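Local coordinates for tegumental protein 20.8 kDa (Clonorchis sinensis, PDB 5X2D) that probably binds calcium through its EF-hand region and is represented here by its dynein light chain-like domain, at residues Q19-R24 with K52-C57; E44-F49 with Y88-T93; P5-I10 with E25-A30. All coordinates share one frame; numbering follows the deposited sequence.

Contact 1 of 3, residues Q19-R24 with K52-C57; sequences QIKIAR and KTFGGC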
loop_
_atom_site.group_PDB
_atom_site.type_symbol
_atom_site.label_atom_id
_atom_site.label_comp_id
_atom_site.label_asym_id
_atom_site.label_seq_id
_atom_site.Cartn_x
_atom_site.Cartn_y
_atom_site.Cartn_z
ATOM N N GLN A 19 19.307 -1.452 -1.990
ATOM C CA GLN A 19 18.491 -2.172 -1.031
ATOM C C GLN A 19 19.173 -2.144 0.316
ATOM O O GLN A 19 18.542 -1.958 1.362
ATOM C CB GLN A 19 18.252 -3.618 -1.468
ATOM C CG GLN A 19 17.089 -3.773 -2.418
ATOM C CD GLN A 19 17.018 -5.171 -2.950
ATOM O OE1 GLN A 19 16.938 -6.116 -2.170
ATOM N NE2 GLN A 19 17.076 -5.326 -4.282
ATOM N N ILE A 20 20.478 -2.338 0.269
ATOM C CA ILE A 20 21.281 -2.389 1.463
ATOM C C ILE A 20 21.208 -1.067 2.215
ATOM O O ILE A 20 21.084 -1.079 3.432
ATOM C CB ILE A 20 22.734 -2.744 1.133
ATOM C CG1 ILE A 20 22.835 -4.237 0.799
ATOM C CG2 ILE A 20 23.655 -2.394 2.287
ATOM C CD1 ILE A 20 24.208 -4.681 0.320
ATOM N N LYS A 21 21.200 0.079 1.532
ATOM C CA LYS A 21 21.278 1.311 2.321
ATOM C C LYS A 21 19.932 1.648 2.933
ATOM O O LYS A 21 19.863 2.369 3.933
ATOM C CB LYS A 21 21.730 2.537 1.504
ATOM C CG LYS A 21 22.522 2.340 0.227
ATOM C CD LYS A 21 23.021 3.724 -0.253
ATOM C CE LYS A 21 23.398 3.775 -1.728
ATOM N NZ LYS A 21 24.727 3.132 -1.904
ATOM N N ILE A 22 18.868 1.093 2.363
ATOM C CA ILE A 22 17.572 1.128 3.010
ATOM C C ILE A 22 17.609 0.246 4.263
ATOM O O ILE A 22 17.026 0.613 5.290
ATOM C CB ILE A 22 16.466 0.726 2.033
ATOM C CG1 ILE A 22 16.057 1.958 1.210
ATOM C CG2 ILE A 22 15.275 0.137 2.771
ATOM C CD1 ILE A 22 15.246 1.669 -0.047
ATOM N N ALA A 23 18.300 -0.898 4.185
ATOM C CA ALA A 23 18.487 -1.770 5.362
ATOM C C ALA A 23 19.147 -1.000 6.497
ATOM O O ALA A 23 18.597 -0.868 7.595
ATOM C CB ALA A 23 19.321 -2.972 5.022
ATOM N N ARG A 24 20.337 -0.488 6.187
ATOM C CA ARG A 24 21.157 0.317 7.084
ATOM C C ARG A 24 20.415 1.432 7.826
ATOM O O ARG A 24 20.569 1.582 9.034
ATOM C CB ARG A 24 22.280 0.947 6.257
ATOM C CG ARG A 24 23.697 0.514 6.586
ATOM C CD ARG A 24 24.210 1.236 7.824
ATOM N NE ARG A 24 25.632 0.982 8.052
ATOM C CZ ARG A 24 26.373 1.621 8.953
ATOM N NH1 ARG A 24 25.826 2.543 9.732
ATOM N NH2 ARG A 24 27.658 1.323 9.086
ATOM N N LYS A 52 16.434 12.191 -0.092
ATOM C CA LYS A 52 17.769 12.773 -0.078
ATOM C C LYS A 52 18.748 11.835 -0.753
ATOM O O LYS A 52 19.573 12.271 -1.551
ATOM C CB LYS A 52 18.233 13.103 1.351
ATOM C CG LYS A 52 19.742 13.333 1.466
ATOM C CD LYS A 52 20.169 13.721 2.878
ATOM C CE LYS A 52 21.472 14.530 2.856
ATOM N NZ LYS A 52 21.283 16.017 2.815
ATOM N N THR A 53 18.669 10.546 -0.428
ATOM C CA THR A 53 19.655 9.594 -0.924
ATOM C C THR A 53 19.410 9.173 -2.381
ATOM O O THR A 53 20.330 9.224 -3.196
ATOM C CB THR A 53 19.708 8.334 -0.026
ATOM O OG1 THR A 53 18.378 7.878 0.241
ATOM C CG2 THR A 53 20.393 8.650 1.302
ATOM N N PHE A 54 18.192 8.743 -2.710
ATOM C CA PHE A 54 17.918 8.215 -4.053
ATOM C C PHE A 54 17.292 9.197 -5.056
ATOM O O PHE A 54 17.220 8.903 -6.249
ATOM C CB PHE A 54 17.033 6.968 -3.941
ATOM C CG PHE A 54 17.545 5.959 -2.944
ATOM C CD1 PHE A 54 18.801 5.398 -3.093
ATOM C CD2 PHE A 54 16.767 5.566 -1.865
ATOM C CE1 PHE A 54 19.273 4.487 -2.192
ATOM C CE2 PHE A 54 17.241 4.633 -0.955
ATOM C CZ PHE A 54 18.491 4.097 -1.118
ATOM N N GLY A 55 16.836 10.353 -4.589
ATOM C CA GLY A 55 16.223 11.317 -5.487
ATOM C C GLY A 55 14.719 11.135 -5.632
ATOM O O GLY A 55 14.183 10.061 -5.347
ATOM N N GLY A 56 14.033 12.203 -6.031
ATOM C CA GLY A 56 12.607 12.151 -6.310
ATOM C C GLY A 56 11.747 12.112 -5.066
ATOM O O GLY A 56 12.272 12.184 -3.953
ATOM N N CYS A 57 10.433 11.982 -5.251
ATOM C CA CYS A 57 9.514 11.816 -4.119
ATOM C C CYS A 57 9.222 10.316 -3.891
ATOM O O CYS A 57 8.953 9.578 -4.828
ATOM C CB CYS A 57 8.211 12.599 -4.345
ATOM S SG CYS A 57 8.438 14.203 -5.175
#
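Phe54 reaches out from the end of helix 36-54 and meets Ile22 and Lys21 of helix 16-29. The contact is mostly apolar. Ile22 CG1 lies 3.6 Å from Phe54 CE2, and Ile22 CD1 is 3.7 Å from the same CE2. Ile22 CG1 comes to the edge of the ring, near its plane. Phe54 CG stands opposite its own carbonyl carbon (chi1 -50°), which swings the ring over to helix 16-29.

The two helices are the pair that covers one side of the antiparallel sheet in the dynein light chain fold. The backbones stay well apart, with Lys21 CA and Thr53 CA 9.0 Å from each other. Ile22 also packs on Phe79 and Phe81 of strand 78-83.

The second kind of contact is made by the aliphatic part of a lysine. Lys21 CE lies 4.2 Å from Phe54 CE1, again at the edge. Lys21 NZ forms a long, weak ion pair with Glu17.

Thr53 OG1 sits over one face of the Phe54 ring, toward the rim, and is hydrogen-bonded to Phe49 O. Phe54 directly precedes Gly55, where the chain leaves the helix with positive phi.

Contact 2 of 3, residues E44-F49 with Y88-T93; sequences ENLKSF and YLFWQT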
loop_
_atom_site.group_PDB
_atom_site.type_symbol
_atom_site.label_atom_id
_atom_site.label_comp_id
_atom_site.label_asym_id
_atom_site.label_seq_id
_atom_site.Cartn_x
_atom_site.Cartn_y
_atom_site.Cartn_z
ATOM N N GLU A 44 7.773 9.031 7.709
ATOM C CA GLU A 44 8.214 10.330 7.216
ATOM C C GLU A 44 9.733 10.527 7.262
ATOM O O GLU A 44 10.285 11.007 6.270
ATOM C CB GLU A 44 7.505 11.469 7.978
ATOM C CG GLU A 44 6.073 11.736 7.497
ATOM C CD GLU A 44 6.013 12.319 6.086
ATOM O OE1 GLU A 44 7.067 12.783 5.595
ATOM O OE2 GLU A 44 4.925 12.312 5.449
ATOM N N ASN A 45 10.438 10.124 8.326
ATOM C CA ASN A 45 11.894 10.275 8.237
ATOM C C ASN A 45 12.522 9.143 7.413
ATOM O O ASN A 45 13.703 9.220 7.079
ATOM C CB ASN A 45 12.627 10.357 9.601
ATOM C CG ASN A 45 12.138 9.354 10.628
ATOM O OD1 ASN A 45 11.290 9.648 11.455
ATOM N ND2 ASN A 45 12.660 8.144 10.552
ATOM N N LEU A 46 11.747 8.109 7.078
ATOM C CA LEU A 46 12.194 7.135 6.080
ATOM C C LEU A 46 12.041 7.689 4.658
ATOM O O LEU A 46 12.964 7.588 3.837
ATOM C CB LEU A 46 11.437 5.806 6.225
ATOM C CG LEU A 46 11.868 4.872 7.368
ATOM C CD1 LEU A 46 11.235 3.502 7.203
ATOM C CD2 LEU A 46 13.393 4.757 7.468
ATOM N N LYS A 47 10.867 8.255 4.374
ATOM C CA LYS A 47 10.629 8.960 3.122
ATOM C C LYS A 47 11.699 10.020 2.933
ATOM O O LYS A 47 12.345 10.104 1.887
ATOM C CB LYS A 47 9.247 9.631 3.093
ATOM C CG LYS A 47 8.953 10.388 1.792
ATOM C CD LYS A 47 8.290 11.756 2.045
ATOM C CE LYS A 47 7.267 12.132 0.970
ATOM N NZ LYS A 47 7.762 12.012 -0.422
ATOM N N SER A 48 11.880 10.830 3.966
ATOM C CA SER A 48 12.803 11.943 3.892
ATOM C C SER A 48 14.236 11.446 3.746
ATOM O O SER A 48 15.096 12.184 3.262
ATOM C CB SER A 48 12.665 12.838 5.120
ATOM O OG SER A 48 13.606 13.890 5.069
ATOM N N PHE A 49 14.491 10.202 4.160
ATOM C CA PHE A 49 15.791 9.574 3.909
ATOM C C PHE A 49 15.995 9.235 2.443
ATOM O O PHE A 49 17.050 9.513 1.873
ATOM C CB PHE A 49 15.959 8.283 4.706
ATOM C CG PHE A 49 17.157 7.471 4.279
ATOM C CD1 PHE A 49 18.431 7.800 4.733
ATOM C CD2 PHE A 49 17.017 6.394 3.411
ATOM C CE1 PHE A 49 19.545 7.057 4.344
ATOM C CE2 PHE A 49 18.130 5.643 3.011
ATOM C CZ PHE A 49 19.393 5.978 3.477
ATOM N N TYR A 88 7.695 -3.226 5.184
ATOM C CA TYR A 88 8.029 -1.889 4.733
ATOM C C TYR A 88 7.949 -1.826 3.217
ATOM O O TYR A 88 8.612 -2.595 2.519
ATOM C CB TYR A 88 9.425 -1.488 5.226
ATOM C CG TYR A 88 9.509 -1.414 6.734
ATOM C CD1 TYR A 88 9.783 -2.547 7.491
ATOM C CD2 TYR A 88 9.264 -0.216 7.410
ATOM C CE1 TYR A 88 9.841 -2.487 8.868
ATOM C CE2 TYR A 88 9.316 -0.149 8.791
ATOM C CZ TYR A 88 9.606 -1.289 9.516
ATOM O OH TYR A 88 9.656 -1.238 10.898
ATOM N N LEU A 89 7.126 -0.925 2.701
ATOM C CA LEU A 89 6.994 -0.767 1.259
ATOM C C LEU A 89 7.575 0.576 0.800
ATOM O O LEU A 89 7.196 1.643 1.316
ATOM C CB LEU A 89 5.521 -0.884 0.828
ATOM C CG LEU A 89 4.904 -2.284 0.846
ATOM C CD1 LEU A 89 4.387 -2.574 2.222
ATOM C CD2 LEU A 89 3.803 -2.462 -0.182
ATOM N N PHE A 90 8.503 0.527 -0.153
ATOM C CA PHE A 90 9.034 1.751 -0.745
ATOM C C PHE A 90 8.640 1.867 -2.210
ATOM O O PHE A 90 8.746 0.892 -2.968
ATOM C CB PHE A 90 10.554 1.822 -0.603
ATOM C CG PHE A 90 11.017 1.970 0.823
ATOM C CD1 PHE A 90 10.946 0.886 1.713
ATOM C CD2 PHE A 90 11.501 3.188 1.290
ATOM C CE1 PHE A 90 11.374 1.011 3.034
ATOM C CE2 PHE A 90 11.927 3.327 2.612
ATOM C CZ PHE A 90 11.861 2.234 3.489
ATOM N N TRP A 91 8.170 3.059 -2.580
ATOM C CA TRP A 91 7.884 3.440 -3.959
ATOM C C TRP A 91 8.470 4.802 -4.236
ATOM O O TRP A 91 8.053 5.775 -3.621
ATOM C CB TRP A 91 6.384 3.560 -4.240
ATOM C CG TRP A 91 5.561 2.340 -4.168
ATOM C CD1 TRP A 91 5.661 1.232 -4.952
ATOM C CD2 TRP A 91 4.447 2.119 -3.294
ATOM N NE1 TRP A 91 4.692 0.320 -4.607
ATOM C CE2 TRP A 91 3.934 0.840 -3.590
ATOM C CE3 TRP A 91 3.840 2.876 -2.285
ATOM C CZ2 TRP A 91 2.846 0.298 -2.914
ATOM C CZ3 TRP A 91 2.763 2.338 -1.618
ATOM C CH2 TRP A 91 2.275 1.064 -1.942
ATOM N N GLN A 92 9.345 4.910 -5.219
ATOM C CA GLN A 92 9.718 6.220 -5.708
ATOM C C GLN A 92 8.580 6.696 -6.605
ATOM O O GLN A 92 8.201 6.007 -7.520
ATOM C CB GLN A 92 11.029 6.130 -6.446
ATOM C CG GLN A 92 11.490 7.392 -7.086
ATOM C CD GLN A 92 12.793 7.179 -7.821
ATOM O OE1 GLN A 92 12.961 6.182 -8.548
ATOM N NE2 GLN A 92 13.742 8.082 -7.604
ATOM N N THR A 93 7.959 7.829 -6.288
ATOM C CA THR A 93 6.805 8.272 -7.080
ATOM C C THR A 93 7.175 9.242 -8.198
ATOM O O THR A 93 6.359 9.488 -9.070
ATOM C CB THR A 93 5.711 8.944 -6.197
ATOM O OG1 THR A 93 6.300 9.946 -5.359
ATOM C CG2 THR A 93 5.009 7.922 -5.304
#
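Leu46 points from helix 36-54 toward strand 87-92 and meets two aromatic rings, Phe90 and Tyr88. Leu46 CB is 4.4 Å from Phe90 CE2, at the margin of contact. CG follows, opposite the carbonyl carbon of Leu46 (chi1 -77°). Leu46 CG lies 4.7 Å from Phe90 CZ and serves mainly as the branch point. The two methyls then part company. CD1 continues the chain away from the helix, opposite CA (chi2 -168°), and does the touching. Leu46 CD1 lies 4.0 Å from Phe90 CZ and 4.2 Å from Tyr88 CD2. It approaches both rings at a slant. CD2 turns toward helix 16-29, whose Thr26 packs on Leu46 and whose Ile22 packs on Phe90.

The Leu46 and Phe90 side chains run at about a right angle to each other. Tyr88 and Phe90 are two residues apart on the strand, so both rings project from the same side of the sheet, the side covered by the helices.

This is helix-on-sheet packing within the dynein light chain fold. The strand is paired on both sides, with strand 78-83 through Phe90 and Phe79 and with strand 58-63 through Leu89 and Met61. Glu44, on the same helix segment, hydrogen-bonds to the backbone N of Gln71 of the second subunit, so this helix also takes part in the dimer.

All three touching residues are buried, and no hydrogen bond joins the segments. One leucine methyl set against two rings implies that helix and strand are held here by hydrophobic burial and van der Waals contact.

Contact 3 of 3, residues P5-I10 with E25-A30; sequences PEIIVI and ETIPIA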
loop_
_atom_site.group_PDB
_atom_site.type_symbol
_atom_site.label_atom_id
_atom_site.label_comp_id
_atom_site.label_asym_id
_atom_site.label_seq_id
_atom_site.Cartn_x
_atom_site.Cartn_y
_atom_site.Cartn_z
ATOM N N PRO A 5 20.389 -10.678 7.560
ATOM C CA PRO A 5 19.421 -11.780 7.620
ATOM C C PRO A 5 18.047 -11.376 8.163
ATOM O O PRO A 5 17.046 -11.992 7.787
ATOM C CB PRO A 5 20.102 -12.791 8.542
ATOM C CG PRO A 5 21.138 -12.013 9.286
ATOM C CD PRO A 5 21.599 -10.956 8.350
ATOM N N GLU A 6 17.998 -10.350 9.011
ATOM C CA GLU A 6 16.726 -9.866 9.552
ATOM C C GLU A 6 15.759 -9.488 8.445
ATOM O O GLU A 6 14.558 -9.724 8.565
ATOM C CB GLU A 6 16.918 -8.643 10.463
ATOM C CG GLU A 6 18.044 -8.698 11.481
ATOM C CD GLU A 6 19.383 -8.314 10.895
ATOM O OE1 GLU A 6 19.711 -8.837 9.813
ATOM O OE2 GLU A 6 20.086 -7.464 11.484
ATOM N N ILE A 7 16.287 -8.899 7.374
ATOM C CA ILE A 7 15.457 -8.455 6.264
ATOM C C ILE A 7 15.067 -9.566 5.306
ATOM O O ILE A 7 15.912 -10.224 4.708
ATOM C CB ILE A 7 16.157 -7.326 5.497
ATOM C CG1 ILE A 7 15.910 -6.014 6.234
ATOM C CG2 ILE A 7 15.606 -7.191 4.084
ATOM C CD1 ILE A 7 16.923 -5.004 5.981
ATOM N N ILE A 8 13.760 -9.748 5.158
ATOM C CA ILE A 8 13.230 -10.733 4.238
ATOM C C ILE A 8 12.543 -10.000 3.101
ATOM O O ILE A 8 11.484 -9.394 3.286
ATOM C CB ILE A 8 12.224 -11.694 4.907
ATOM C CG1 ILE A 8 12.911 -12.552 5.968
ATOM C CG2 ILE A 8 11.515 -12.545 3.852
ATOM C CD1 ILE A 8 12.821 -11.995 7.357
ATOM N N VAL A 9 13.158 -10.069 1.926
ATOM C CA VAL A 9 12.692 -9.353 0.761
ATOM C C VAL A 9 11.400 -9.969 0.221
ATOM O O VAL A 9 11.310 -11.182 0.031
ATOM C CB VAL A 9 13.763 -9.344 -0.346
ATOM C CG1 VAL A 9 13.323 -8.436 -1.502
ATOM C CG2 VAL A 9 15.076 -8.863 0.216
ATOM N N ILE A 10 10.365 -9.144 0.122
ATOM C CA ILE A 10 9.128 -9.465 -0.594
ATOM C C ILE A 10 9.175 -9.170 -2.118
ATOM O O ILE A 10 8.712 -9.966 -2.931
ATOM C CB ILE A 10 7.953 -8.688 0.014
ATOM C CG1 ILE A 10 7.927 -8.862 1.540
ATOM C CG2 ILE A 10 6.643 -9.064 -0.686
ATOM C CD1 ILE A 10 7.067 -7.805 2.247
ATOM N N GLU A 25 19.619 2.213 7.102
ATOM C CA GLU A 25 18.924 3.338 7.701
ATOM C C GLU A 25 17.725 2.870 8.525
ATOM O O GLU A 25 17.408 3.450 9.570
ATOM C CB GLU A 25 18.484 4.325 6.601
ATOM C CG GLU A 25 17.674 5.518 7.082
ATOM C CD GLU A 25 18.544 6.557 7.789
ATOM O OE1 GLU A 25 19.795 6.385 7.798
ATOM O OE2 GLU A 25 17.977 7.554 8.313
ATOM N N THR A 26 17.086 1.799 8.062
ATOM C CA THR A 26 15.859 1.287 8.678
ATOM C C THR A 26 16.027 0.499 9.985
ATOM O O THR A 26 15.426 0.832 10.999
ATOM C CB THR A 26 15.142 0.356 7.698
ATOM O OG1 THR A 26 14.812 1.088 6.524
ATOM C CG2 THR A 26 13.883 -0.229 8.296
ATOM N N ILE A 27 16.881 -0.517 9.963
ATOM C CA ILE A 27 16.942 -1.483 11.053
ATOM C C ILE A 27 17.227 -0.876 12.427
ATOM O O ILE A 27 16.649 -1.317 13.419
ATOM C CB ILE A 27 17.991 -2.582 10.780
ATOM C CG1 ILE A 27 17.713 -3.267 9.453
ATOM C CG2 ILE A 27 17.911 -3.658 11.815
ATOM C CD1 ILE A 27 18.873 -4.057 8.963
ATOM N N PRO A 28 18.126 0.122 12.510
ATOM C CA PRO A 28 18.253 0.679 13.862
ATOM C C PRO A 28 17.028 1.454 14.378
ATOM O O PRO A 28 16.645 1.236 15.527
ATOM C CB PRO A 28 19.472 1.606 13.739
ATOM C CG PRO A 28 19.597 1.894 12.279
ATOM C CD PRO A 28 19.175 0.631 11.608
ATOM N N ILE A 29 16.422 2.328 13.579
ATOM C CA ILE A 29 15.357 3.169 14.124
ATOM C C ILE A 29 13.929 2.626 13.956
ATOM O O ILE A 29 12.999 3.132 14.591
ATOM C CB ILE A 29 15.409 4.600 13.530
ATOM C CG1 ILE A 29 15.358 4.574 12.002
ATOM C CG2 ILE A 29 16.693 5.289 13.959
ATOM C CD1 ILE A 29 15.085 5.929 11.386
ATOM N N ALA A 30 13.748 1.615 13.109
ATOM C CA ALA A 30 12.403 1.091 12.826
ATOM C C ALA A 30 11.760 0.275 13.969
ATOM O O ALA A 30 10.634 0.566 14.365
ATOM C CB ALA A 30 12.415 0.275 11.530
#
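Residues 5-10 pass residues 25-30 of helix 16-29 at side-chain distance, with Glu6 CA and Ile27 CA the nearest pair at 8.5 Å, and the helix is kinked at Pro28, whose N makes no bond to the turn before. Past the kink, Ala30 N still bonds to Thr26 O.

Ile7 and Ile27 carry the contact. Each sends the ethyl arm of its side chain toward the other, and they meet methyl to methyl. Ile7 CD1 lies 3.7 Å from Ile27 CD1 and 4.0 Å from Ile27 CG1. The two side chains cross at a slant. In Ile27 the CG1 branch stands opposite the carbonyl carbon (chi1 -56°), which directs CD1 toward the strand. The other branch, CG2, faces a different neighbour. Ile27 CG2 is 4.4 Å from Glu6 OE2, a loose contact at the margin.

Ile7 is the buried partner. It also packs on Ala23, one helical turn before Ile27, and on Phe81 of strand 78-83. Ile27 is partly exposed and touches Pro4 as well. Strand 7-13 is joined to strand 78-83 by backbone bonds between Ile8 and Glu82 and between Ile10 and Gln80. In the dynein light chain-like domain the contact therefore joins a strand that is outermost within this chain to the first of the two helices packed on the sheet.

No hydrogen bond or salt bridge crosses between the segments. Two isoleucine methyls provide the closest approach, and a carboxylate lies at the margin. Such chemistry implies a hydrophobic joint with little directional constraint, passing from the interior at Ile7 to a more polar border at Glu6.

In the fold
Contact 2 is the core one: all its touching residues are buried, and its centre lies closest to that of the chain. Contacts 1 and 3 are partly buried, and each has a charged residue at its border, a lysine in contact 1 and a glutamate in contact 3. Contacts 1 and 3 share helix 16-29, while contacts 1 and 2 share helix 36-54. Contact 1 joins the two helices, and the others tie one helix each to the same sheet. Their apolar chemistry differs: aliphatic chains against an aromatic edge in contact 1, a methyl against two rings in contact 2, and aliphatic carbons alone at the centre of contact 3.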